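Side-chain contacts in PUA domain-containing protein (Archaeoglobus fulgidus DSM 4304, PDB 2Q07), which probably binds RNA and takes part in archaeosine-tRNA biosynthesis, this chain being the C-terminal part of the protein, with its PUA domain: residues A223-E227 with K228-T232; V233-D237 with F238-G242; L215-E219 with K220-Y224; E154-K157 with Q158-S162. All coordinates share one frame; numbering follows the deposited sequence.

From the N terminus, contact 4 comes first, at the end of helix 150-160, which packs on strand 115-118 of the DUF5591 region's mixed sheet. The chain then runs through the pre-PUA region to contact 3, where strand 214-217 turns into helix 219-227, its centre about 40 Å from that of contact 4. Contact 1 ends the same helix: the two share Ala-223 and Tyr-224, and Leu-225 CD1 touches Ile-217 CD1 at 3.6 Å. Contact 2 follows directly, where strand 232-235 runs out into a loop of the PUA domain. Each closes only a local turn; none encloses or crosses another, and contacts 3, 1 and 2 form a continuous run from pre-PUA to PUA region.

Contact 1: residues A223-E227 with K228-T232; sequences AYLLE and KNIYT
Three backbone bonds bring helix 219-227 to a stop: Lys-228 N still reaches Tyr-224 O at 3.0 Å in alpha-helical fashion, Ile-230 N folds back to Leu-225 O at 3.0 Å, and Asn-229 N approaches Leu-226 O from above the carbonyl plane. Asn-229 makes the reversal with a positive phi of 45°.

Beside it, Lys-228 lays its aliphatic chain over the Tyr-224 ring. Its CG sits over one face, shifted toward the rim and 4.0 Å from the ring centroid, a CH-pi contact. The bend at chi2 (-54°) keeps the chain close to the ring, and Lys-228 CE comes within 3.5 Å of Tyr-224 CE1.

Two apolar pairs follow. Leu-225 CD2 meets Ile-230 CD1 at 3.7 Å, the two side chains at about a right angle, and Val-263 touches the leucine from strand 261-265. Leu-226 CD1 meets the methyl CG2 of Thr-232, also at 3.7 Å. The threonine's OG1 donates to Asn-229 OD1 and so ties down the amide.

Together the bonds make a Schellman motif, with Asn-229 as its C-prime residue, ending the helix and leading the chain into the first strand of the PUA domain.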
loop_
_atom_site.group_PDB
_atom_site.type_symbol
_atom_site.label_atom_id
_atom_site.label_comp_id
_atom_site.label_asym_id
_atom_site.label_seq_id
_atom_site.Cartn_x
_atom_site.Cartn_y
_atom_site.Cartn_z
ATOM N N ALA A 223 7.904 -13.150 -14.676
ATOM C CA ALA A 223 8.035 -14.554 -15.062
ATOM C C ALA A 223 7.127 -15.396 -14.181
ATOM O O ALA A 223 6.427 -16.286 -14.662
ATOM C CB ALA A 223 9.488 -15.016 -14.910
ATOM N N TYR A 224 7.132 -15.100 -12.886
ATOM C CA TYR A 224 6.293 -15.830 -11.949
ATOM C C TYR A 224 4.819 -15.613 -12.276
ATOM O O TYR A 224 4.050 -16.571 -12.324
ATOM C CB TYR A 224 6.570 -15.382 -10.515
ATOM C CG TYR A 224 5.690 -16.078 -9.505
ATOM C CD1 TYR A 224 5.943 -17.399 -9.125
ATOM C CD2 TYR A 224 4.592 -15.428 -8.945
ATOM C CE1 TYR A 224 5.125 -18.055 -8.210
ATOM C CE2 TYR A 224 3.764 -16.077 -8.027
ATOM C CZ TYR A 224 4.039 -17.387 -7.665
ATOM O OH TYR A 224 3.233 -18.026 -6.749
ATOM N N LEU A 225 4.427 -14.358 -12.501
ATOM C CA LEU A 225 3.034 -14.033 -12.831
ATOM C C LEU A 225 2.597 -14.717 -14.135
ATOM O O LEU A 225 1.455 -15.172 -14.262
ATOM C CB LEU A 225 2.846 -12.508 -12.963
ATOM C CG LEU A 225 3.088 -11.622 -11.728
ATOM C CD1 LEU A 225 3.061 -10.150 -12.126
ATOM C CD2 LEU A 225 2.030 -11.907 -10.685
ATOM N N LEU A 226 3.506 -14.778 -15.101
ATOM C CA LEU A 226 3.227 -15.412 -16.384
ATOM C C LEU A 226 2.959 -16.898 -16.152
ATOM O O LEU A 226 2.030 -17.465 -16.725
ATOM C CB LEU A 226 4.418 -15.234 -17.332
ATOM C CG LEU A 226 4.258 -15.725 -18.775
ATOM C CD1 LEU A 226 3.055 -15.046 -19.408
ATOM C CD2 LEU A 226 5.514 -15.419 -19.572
ATOM N N GLU A 227 3.775 -17.515 -15.304
ATOM C CA GLU A 227 3.634 -18.929 -14.963
ATOM C C GLU A 227 2.257 -19.218 -14.387
ATOM O O GLU A 227 1.543 -20.106 -14.859
ATOM C CB GLU A 227 4.669 -19.336 -13.912
ATOM C CG GLU A 227 6.022 -19.745 -14.435
ATOM C CD GLU A 227 7.015 -19.954 -13.305
ATOM O OE1 GLU A 227 6.690 -20.706 -12.358
ATOM O OE2 GLU A 227 8.116 -19.366 -13.363
ATOM N N LYS A 228 1.898 -18.470 -13.349
ATOM C CA LYS A 228 0.617 -18.654 -12.682
ATOM C C LYS A 228 -0.525 -18.078 -13.508
ATOM O O LYS A 228 -1.663 -18.015 -13.056
ATOM C CB LYS A 228 0.664 -18.008 -11.295
ATOM C CG LYS A 228 1.825 -18.498 -10.443
ATOM C CD LYS A 228 1.824 -20.017 -10.346
ATOM C CE LYS A 228 2.993 -20.534 -9.520
ATOM N NZ LYS A 228 3.081 -22.023 -9.554
ATOM N N ASN A 229 -0.202 -17.673 -14.730
ATOM C CA ASN A 229 -1.169 -17.112 -15.659
ATOM C C ASN A 229 -2.113 -16.083 -15.044
ATOM O O ASN A 229 -3.330 -16.159 -15.231
ATOM C CB ASN A 229 -1.987 -18.233 -16.297
ATOM C CG ASN A 229 -2.071 -18.103 -17.802
ATOM O OD1 ASN A 229 -2.552 -17.097 -18.321
ATOM N ND2 ASN A 229 -1.592 -19.123 -18.514
ATOM N N ILE A 230 -1.553 -15.127 -14.306
ATOM C CA ILE A 230 -2.348 -14.065 -13.696
ATOM C C ILE A 230 -1.828 -12.696 -14.150
ATOM O O ILE A 230 -0.616 -12.492 -14.277
ATOM C CB ILE A 230 -2.338 -14.158 -12.144
ATOM C CG1 ILE A 230 -0.904 -14.197 -11.616
ATOM C CG2 ILE A 230 -3.094 -15.413 -11.701
ATOM C CD1 ILE A 230 -0.819 -14.191 -10.095
ATOM N N TYR A 231 -2.748 -11.765 -14.396
ATOM C CA TYR A 231 -2.395 -10.430 -14.875
ATOM C C TYR A 231 -1.597 -10.559 -16.168
ATOM O O TYR A 231 -0.726 -9.742 -16.469
ATOM C CB TYR A 231 -1.566 -9.670 -13.837
ATOM C CG TYR A 231 -2.314 -9.389 -12.559
ATOM C CD1 TYR A 231 -2.111 -10.172 -11.420
ATOM C CD2 TYR A 231 -3.248 -8.356 -12.494
ATOM C CE1 TYR A 231 -2.824 -9.931 -10.245
ATOM C CE2 TYR A 231 -3.966 -8.107 -11.328
ATOM C CZ TYR A 231 -3.749 -8.900 -10.206
ATOM O OH TYR A 231 -4.462 -8.663 -9.051
ATOM N N THR A 232 -1.916 -11.597 -16.928
ATOM C CA THR A 232 -1.238 -11.877 -18.181
ATOM C C THR A 232 -2.114 -11.591 -19.391
ATOM O O THR A 232 -3.344 -11.660 -19.325
ATOM C CB THR A 232 -0.786 -13.346 -18.236
ATOM O OG1 THR A 232 -1.877 -14.194 -17.853
ATOM C CG2 THR A 232 0.384 -13.583 -17.288
#

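Contact 2: residues V233-D237 with F238-G242; sequences VEIGD and FEVKG
Gly-236 O accepts two hydrogen bonds: a weak one from Phe-238 N (3.1 Å, 141° at the hydrogen) and one from Asn-266 ND2. The first closes an inverse gamma turn centred on Asp-237. The same oxygen also lies 3.4 Å above one face of the Phe-238 ring, toward its rim.

The ring gets there because its CG stands between the backbone N and the carbonyl carbon (chi1 48°), which folds it back over the glycine. Phe-238 CE2 then comes within 3.3 Å of Gly-236 N and 3.4 Å of Gly-236 CA, so the ring lies against the backbone of Gly-236. With the ring as it stands, a beta carbon on Gly-236 would clash with Phe-238 CE2.

Ile-235 takes up the next position. Its CB lies obliquely off the ring, 4.1 Å from Phe-238 CZ, and its CD1 meets Val-240 CG2 at 3.7 Å, the two aliphatic chains at about a right angle. Asp-237 turns its carboxylate elsewhere: OD2 is hydrogen-bonded to Ser-267 OG.

The turn follows the end of strand 232-235, which runs between strands 261-265 and 249-252. Ile-235 packs on Phe-264 of strand 261-265, while Val-240 leads toward strand 289-297, resting on Val-293, its carbonyl oxygen accepting a hydrogen bond from Lys-296 NZ.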
loop_
_atom_site.group_PDB
_atom_site.type_symbol
_atom_site.label_atom_id
_atom_site.label_comp_id
_atom_site.label_asym_id
_atom_site.label_seq_id
_atom_site.Cartn_x
_atom_site.Cartn_y
_atom_site.Cartn_z
ATOM N N VAL A 233 -1.463 -11.262 -20.498
ATOM C CA VAL A 233 -2.156 -10.976 -21.738
ATOM C C VAL A 233 -1.350 -11.592 -22.880
ATOM O O VAL A 233 -0.140 -11.360 -23.011
ATOM C CB VAL A 233 -2.322 -9.446 -21.956
ATOM C CG1 VAL A 233 -2.672 -8.758 -20.636
ATOM C CG2 VAL A 233 -1.071 -8.852 -22.539
ATOM N N GLU A 234 -2.017 -12.410 -23.684
ATOM C CA GLU A 234 -1.365 -13.050 -24.818
ATOM C C GLU A 234 -1.501 -12.118 -26.005
ATOM O O GLU A 234 -2.581 -11.597 -26.261
ATOM C CB GLU A 234 -2.030 -14.385 -25.132
ATOM C CG GLU A 234 -1.348 -15.161 -26.243
ATOM C CD GLU A 234 -2.086 -16.438 -26.589
ATOM O OE1 GLU A 234 -2.496 -17.160 -25.651
ATOM O OE2 GLU A 234 -2.251 -16.721 -27.794
ATOM N N ILE A 235 -0.407 -11.917 -26.732
ATOM C CA ILE A 235 -0.406 -11.025 -27.879
ATOM C C ILE A 235 0.056 -11.696 -29.182
ATOM O O ILE A 235 0.563 -12.823 -29.186
ATOM C CB ILE A 235 0.497 -9.797 -27.604
ATOM C CG1 ILE A 235 1.956 -10.246 -27.485
ATOM C CG2 ILE A 235 0.067 -9.105 -26.307
ATOM C CD1 ILE A 235 2.943 -9.103 -27.422
ATOM N N GLY A 236 -0.114 -10.982 -30.288
ATOM C CA GLY A 236 0.287 -11.521 -31.573
ATOM C C GLY A 236 1.795 -11.602 -31.693
ATOM O O GLY A 236 2.522 -11.081 -30.846
ATOM N N ASP A 237 2.258 -12.258 -32.752
ATOM C CA ASP A 237 3.682 -12.414 -33.017
ATOM C C ASP A 237 4.267 -11.244 -33.802
ATOM O O ASP A 237 4.690 -11.406 -34.948
ATOM C CB ASP A 237 3.934 -13.706 -33.797
ATOM C CG ASP A 237 4.205 -14.890 -32.896
ATOM O OD1 ASP A 237 3.316 -15.255 -32.101
ATOM O OD2 ASP A 237 5.315 -15.457 -32.987
ATOM N N PHE A 238 4.292 -10.069 -33.183
ATOM C CA PHE A 238 4.845 -8.877 -33.813
ATOM C C PHE A 238 5.925 -8.270 -32.914
ATOM O O PHE A 238 5.970 -8.548 -31.712
ATOM C CB PHE A 238 3.728 -7.864 -34.077
ATOM C CG PHE A 238 2.836 -7.621 -32.889
ATOM C CD1 PHE A 238 3.205 -6.724 -31.894
ATOM C CD2 PHE A 238 1.638 -8.317 -32.754
ATOM C CE1 PHE A 238 2.391 -6.521 -30.780
ATOM C CE2 PHE A 238 0.819 -8.125 -31.647
ATOM C CZ PHE A 238 1.193 -7.227 -30.658
ATOM N N GLU A 239 6.795 -7.452 -33.501
ATOM C CA GLU A 239 7.869 -6.800 -32.755
ATOM C C GLU A 239 7.240 -5.742 -31.852
ATOM O O GLU A 239 6.649 -4.785 -32.345
ATOM C CB GLU A 239 8.850 -6.116 -33.714
ATOM C CG GLU A 239 9.348 -6.980 -34.874
ATOM C CD GLU A 239 10.325 -8.063 -34.447
ATOM O OE1 GLU A 239 11.379 -7.722 -33.861
ATOM O OE2 GLU A 239 10.040 -9.254 -34.706
ATOM N N VAL A 240 7.360 -5.902 -30.538
ATOM C CA VAL A 240 6.768 -4.929 -29.623
ATOM C C VAL A 240 7.615 -3.662 -29.526
ATOM O O VAL A 240 8.827 -3.731 -29.347
ATOM C CB VAL A 240 6.574 -5.526 -28.207
ATOM C CG1 VAL A 240 6.020 -4.465 -27.266
ATOM C CG2 VAL A 240 5.624 -6.724 -28.273
ATOM N N LYS A 241 6.957 -2.514 -29.645
ATOM C CA LYS A 241 7.616 -1.217 -29.582
ATOM C C LYS A 241 6.723 -0.122 -28.987
ATOM O O LYS A 241 5.901 0.473 -29.686
ATOM C CB LYS A 241 8.069 -0.786 -30.982
ATOM C CG LYS A 241 9.130 -1.686 -31.591
ATOM C CD LYS A 241 9.817 -1.044 -32.784
ATOM C CE LYS A 241 10.913 -1.963 -33.313
ATOM N NZ LYS A 241 11.740 -1.342 -34.386
ATOM N N GLY A 242 6.887 0.137 -27.696
ATOM C CA GLY A 242 6.109 1.177 -27.049
ATOM C C GLY A 242 4.637 0.903 -26.798
ATOM O O GLY A 242 4.190 0.952 -25.653
#

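Contact 3: residues L215-E219 with K220-Y224; sequences LDIYE and KIAAY
Two backbone bonds start helix 219-227. Ala-222 N donates to Tyr-218 O at 3.1 Å, and Ala-223 N donates to Glu-219 O at 2.8 Å; Tyr-218 holds the N-cap position.

Apolar contacts join the strand to the first helical turn. Ile-217 and Ile-221 put their branch methyls together, CG2 to CG2 at 4.0 Å, and Ile-217 CD1 lies 4.3 Å from Ala-222 CB. Val-272 of strand 270-275 touches both Ile-217 and Ala-222, so the cluster continues into the PUA sheet.

Lys-220 supplies the polar side-chain part. Its chi1 of -23° is close to eclipsed, which suggests some strain, and a bend at chi2 (66°) swings the chain back past the backbone of Glu-219. Running alongside Tyr-218 and pointing the same way, it brings NZ to 3.1 Å from Tyr-218 CB, a tight approach, where NZ donates to Arg-204 O on strand 203-209. With a leucine here, Arg-204 O would probably lose this ammonium donor, and the helix start its polar tie to that strand.

Glu-219 OE1 stays 6.1 Å from Lys-220 NZ, too far for a salt bridge. A carboxylate on the first turn should suit the helix dipole, whereas for the lysine there the carbonyl oxygen of Arg-204 is likely to solvate the ammonium without neutralising it.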
loop_
_atom_site.group_PDB
_atom_site.type_symbol
_atom_site.label_atom_id
_atom_site.label_comp_id
_atom_site.label_asym_id
_atom_site.label_seq_id
_atom_site.Cartn_x
_atom_site.Cartn_y
_atom_site.Cartn_z
ATOM N N LEU A 215 4.190 -0.199 -7.627
ATOM C CA LEU A 215 5.422 -0.948 -7.834
ATOM C C LEU A 215 5.645 -1.279 -9.295
ATOM O O LEU A 215 4.711 -1.658 -9.996
ATOM C CB LEU A 215 5.390 -2.276 -7.076
ATOM C CG LEU A 215 5.735 -2.352 -5.593
ATOM C CD1 LEU A 215 5.656 -3.802 -5.149
ATOM C CD2 LEU A 215 7.125 -1.802 -5.350
ATOM N N ASP A 216 6.883 -1.121 -9.745
ATOM C CA ASP A 216 7.243 -1.492 -11.099
ATOM C C ASP A 216 7.915 -2.839 -10.842
ATOM O O ASP A 216 8.620 -2.984 -9.842
ATOM C CB ASP A 216 8.257 -0.512 -11.703
ATOM C CG ASP A 216 8.396 -0.680 -13.206
ATOM O OD1 ASP A 216 7.910 -1.706 -13.728
ATOM O OD2 ASP A 216 8.984 0.203 -13.866
ATOM N N ILE A 217 7.695 -3.824 -11.710
ATOM C CA ILE A 217 8.299 -5.148 -11.530
ATOM C C ILE A 217 9.216 -5.518 -12.685
ATOM O O ILE A 217 9.055 -5.012 -13.794
ATOM C CB ILE A 217 7.232 -6.254 -11.418
ATOM C CG1 ILE A 217 6.362 -6.257 -12.679
ATOM C CG2 ILE A 217 6.398 -6.049 -10.154
ATOM C CD1 ILE A 217 5.379 -7.416 -12.762
ATOM N N TYR A 218 10.158 -6.420 -12.428
ATOM C CA TYR A 218 11.089 -6.846 -13.460
ATOM C C TYR A 218 10.965 -8.311 -13.876
ATOM O O TYR A 218 9.929 -8.919 -13.648
ATOM C CB TYR A 218 12.505 -6.456 -13.044
ATOM C CG TYR A 218 12.579 -4.949 -12.840
ATOM C CD1 TYR A 218 12.300 -4.381 -11.593
ATOM C CD2 TYR A 218 12.800 -4.092 -13.914
ATOM C CE1 TYR A 218 12.238 -2.997 -11.426
ATOM C CE2 TYR A 218 12.737 -2.701 -13.762
ATOM C CZ TYR A 218 12.453 -2.165 -12.515
ATOM O OH TYR A 218 12.363 -0.807 -12.355
ATOM N N GLU A 219 12.009 -8.875 -14.476
ATOM C CA GLU A 219 11.948 -10.242 -15.006
ATOM C C GLU A 219 11.446 -11.418 -14.175
ATOM O O GLU A 219 10.514 -12.105 -14.583
ATOM C CB GLU A 219 13.299 -10.638 -15.617
ATOM C CG GLU A 219 13.144 -11.695 -16.716
ATOM C CD GLU A 219 14.466 -12.286 -17.197
ATOM O OE1 GLU A 219 15.476 -11.551 -17.246
ATOM O OE2 GLU A 219 14.486 -13.485 -17.545
ATOM N N LYS A 220 12.067 -11.669 -13.031
ATOM C CA LYS A 220 11.694 -12.797 -12.180
ATOM C C LYS A 220 10.236 -12.783 -11.743
ATOM O O LYS A 220 9.562 -13.814 -11.789
ATOM C CB LYS A 220 12.593 -12.851 -10.939
ATOM C CG LYS A 220 13.928 -12.150 -11.112
ATOM C CD LYS A 220 13.706 -10.644 -11.279
ATOM C CE LYS A 220 14.951 -9.897 -11.659
ATOM N NZ LYS A 220 14.569 -8.516 -12.043
ATOM N N ILE A 221 9.745 -11.620 -11.321
ATOM C CA ILE A 221 8.363 -11.518 -10.876
ATOM C C ILE A 221 7.392 -11.677 -12.033
ATOM O O ILE A 221 6.447 -12.448 -11.932
ATOM C CB ILE A 221 8.086 -10.177 -10.157
ATOM C CG1 ILE A 221 8.928 -10.104 -8.882
ATOM C CG2 ILE A 221 6.607 -10.058 -9.833
ATOM C CD1 ILE A 221 8.602 -8.936 -7.978
ATOM N N ALA A 222 7.629 -10.938 -13.116
ATOM C CA ALA A 222 6.799 -11.018 -14.316
ATOM C C ALA A 222 6.759 -12.476 -14.781
ATOM O O ALA A 222 5.717 -12.967 -15.224
ATOM C CB ALA A 222 7.388 -10.125 -15.425
ATOM N N ALA A 223 7.904 -13.150 -14.676
ATOM C CA ALA A 223 8.035 -14.554 -15.062
ATOM C C ALA A 223 7.127 -15.396 -14.181
ATOM O O ALA A 223 6.427 -16.286 -14.662
ATOM C CB ALA A 223 9.488 -15.016 -14.910
ATOM N N TYR A 224 7.132 -15.100 -12.886
ATOM C CA TYR A 224 6.293 -15.830 -11.949
ATOM C C TYR A 224 4.819 -15.613 -12.276
ATOM O O TYR A 224 4.050 -16.571 -12.324
ATOM C CB TYR A 224 6.570 -15.382 -10.515
ATOM C CG TYR A 224 5.690 -16.078 -9.505
ATOM C CD1 TYR A 224 5.943 -17.399 -9.125
ATOM C CD2 TYR A 224 4.592 -15.428 -8.945
ATOM C CE1 TYR A 224 5.125 -18.055 -8.210
ATOM C CE2 TYR A 224 3.764 -16.077 -8.027
ATOM C CZ TYR A 224 4.039 -17.387 -7.665
ATOM O OH TYR A 224 3.233 -18.026 -6.749
#

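Contact 4: residues E154-K157 with Q158-S162; sequences ERLK and QEIES
Lys-157 lies next to Glu-161, the two side chains running side by side the same way, with Lys-157 CB 3.9 Å from Glu-161 OE1. The extended chain of Lys-157 (chi2 179°) leads NZ away from that carboxylate to a salt bridge with Glu-154 OE2 at 3.6 Å, while its carbonyl oxygen takes a weak bond from Glu-161 N.

Gln-158 sits over the carbonyl of Glu-154: its N donates to Glu-154 O at 3.1 Å, and its CG passes the same oxygen at 3.5 Å. Its amide is turned 63° from the Glu-154 carboxylate, with NE2 4.1 Å from OE1, too far to bond.

Leu-156 does the buried work. Its O accepts twice, from Ile-160 N nearly head-on (3.1 Å) and from Glu-159 N above the carbonyl plane (2.9 Å). Its CG meets Ile-160 CD1 at 3.9 Å, and both residues rest on Val-117 of strand 115-118. A serine in place of Ile-160 would probably leave a gap beside Leu-156 and uncover part of Val-117.

This is the last turn of an amphipathic helix, mixing i+3 and i+4 bonds, with an i/i+4 aliphatic pair against the sheet of the DUF5591 region, whose family belongs to the UDG-like clan.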
loop_
_atom_site.group_PDB
_atom_site.type_symbol
_atom_site.label_atom_id
_atom_site.label_comp_id
_atom_site.label_asym_id
_atom_site.label_seq_id
_atom_site.Cartn_x
_atom_site.Cartn_y
_atom_site.Cartn_z
ATOM N N GLU A 154 5.844 11.081 26.303
ATOM C CA GLU A 154 6.047 10.214 27.464
ATOM C C GLU A 154 4.851 9.275 27.609
ATOM O O GLU A 154 5.021 8.098 27.921
ATOM C CB GLU A 154 6.240 11.026 28.752
ATOM C CG GLU A 154 7.647 11.582 28.929
ATOM C CD GLU A 154 8.725 10.507 28.824
ATOM O OE1 GLU A 154 8.618 9.477 29.525
ATOM O OE2 GLU A 154 9.684 10.695 28.043
ATOM N N ARG A 155 3.647 9.797 27.379
ATOM C CA ARG A 155 2.432 8.981 27.456
ATOM C C ARG A 155 2.479 7.914 26.362
ATOM O O ARG A 155 2.084 6.766 26.572
ATOM C CB ARG A 155 1.169 9.830 27.245
ATOM C CG ARG A 155 0.736 10.684 28.419
ATOM C CD ARG A 155 -0.756 11.006 28.306
ATOM N NE ARG A 155 -1.294 11.653 29.500
ATOM C CZ ARG A 155 -1.212 12.957 29.746
ATOM N NH1 ARG A 155 -0.616 13.759 28.871
ATOM N NH2 ARG A 155 -1.717 13.456 30.869
ATOM N N LEU A 156 2.947 8.311 25.186
ATOM C CA LEU A 156 3.044 7.384 24.070
ATOM C C LEU A 156 4.040 6.271 24.386
ATOM O O LEU A 156 3.732 5.100 24.212
ATOM C CB LEU A 156 3.460 8.121 22.790
ATOM C CG LEU A 156 3.511 7.225 21.543
ATOM C CD1 LEU A 156 2.170 6.505 21.375
ATOM C CD2 LEU A 156 3.822 8.068 20.318
ATOM N N LYS A 157 5.233 6.635 24.850
ATOM C CA LYS A 157 6.237 5.630 25.185
ATOM C C LYS A 157 5.695 4.623 26.197
ATOM O O LYS A 157 5.965 3.424 26.121
ATOM C CB LYS A 157 7.481 6.288 25.782
ATOM C CG LYS A 157 8.302 7.088 24.800
ATOM C CD LYS A 157 9.498 7.703 25.503
ATOM C CE LYS A 157 10.341 8.529 24.552
ATOM N NZ LYS A 157 11.434 9.207 25.289
ATOM N N GLN A 158 4.913 5.115 27.146
ATOM C CA GLN A 158 4.384 4.236 28.170
ATOM C C GLN A 158 3.321 3.271 27.680
ATOM O O GLN A 158 2.948 2.354 28.402
ATOM C CB GLN A 158 3.903 5.068 29.363
ATOM C CG GLN A 158 5.085 5.467 30.242
ATOM C CD GLN A 158 4.749 6.472 31.327
ATOM O OE1 GLN A 158 3.679 6.415 31.944
ATOM N NE2 GLN A 158 5.682 7.394 31.579
ATOM N N GLU A 159 2.857 3.465 26.446
ATOM C CA GLU A 159 1.842 2.597 25.843
ATOM C C GLU A 159 2.393 1.660 24.765
ATOM O O GLU A 159 1.840 0.591 24.552
ATOM C CB GLU A 159 0.721 3.418 25.191
ATOM C CG GLU A 159 -0.180 4.205 26.131
ATOM C CD GLU A 159 -0.834 3.343 27.189
ATOM O OE1 GLU A 159 -1.135 2.161 26.915
ATOM O OE2 GLU A 159 -1.059 3.857 28.301
ATOM N N ILE A 160 3.464 2.056 24.079
ATOM C CA ILE A 160 3.999 1.233 22.992
ATOM C C ILE A 160 5.461 0.803 23.113
ATOM O O ILE A 160 6.017 0.233 22.169
ATOM C CB ILE A 160 3.835 1.944 21.615
ATOM C CG1 ILE A 160 4.736 3.181 21.549
ATOM C CG2 ILE A 160 2.380 2.344 21.395
ATOM C CD1 ILE A 160 4.799 3.831 20.168
ATOM N N GLU A 161 6.082 1.074 24.258
ATOM C CA GLU A 161 7.482 0.705 24.478
ATOM C C GLU A 161 7.685 -0.762 24.089
ATOM O O GLU A 161 6.952 -1.629 24.552
ATOM C CB GLU A 161 7.845 0.902 25.955
ATOM C CG GLU A 161 9.306 1.251 26.203
ATOM C CD GLU A 161 9.638 2.682 25.811
ATOM O OE1 GLU A 161 9.307 3.073 24.667
ATOM O OE2 GLU A 161 10.229 3.414 26.642
ATOM N N SER A 162 8.673 -1.040 23.241
ATOM C CA SER A 162 8.928 -2.417 22.807
ATOM C C SER A 162 10.407 -2.792 22.810
ATOM O O SER A 162 11.279 -1.946 22.621
ATOM C CB SER A 162 8.350 -2.646 21.412
ATOM O OG SER A 162 8.985 -1.801 20.472
#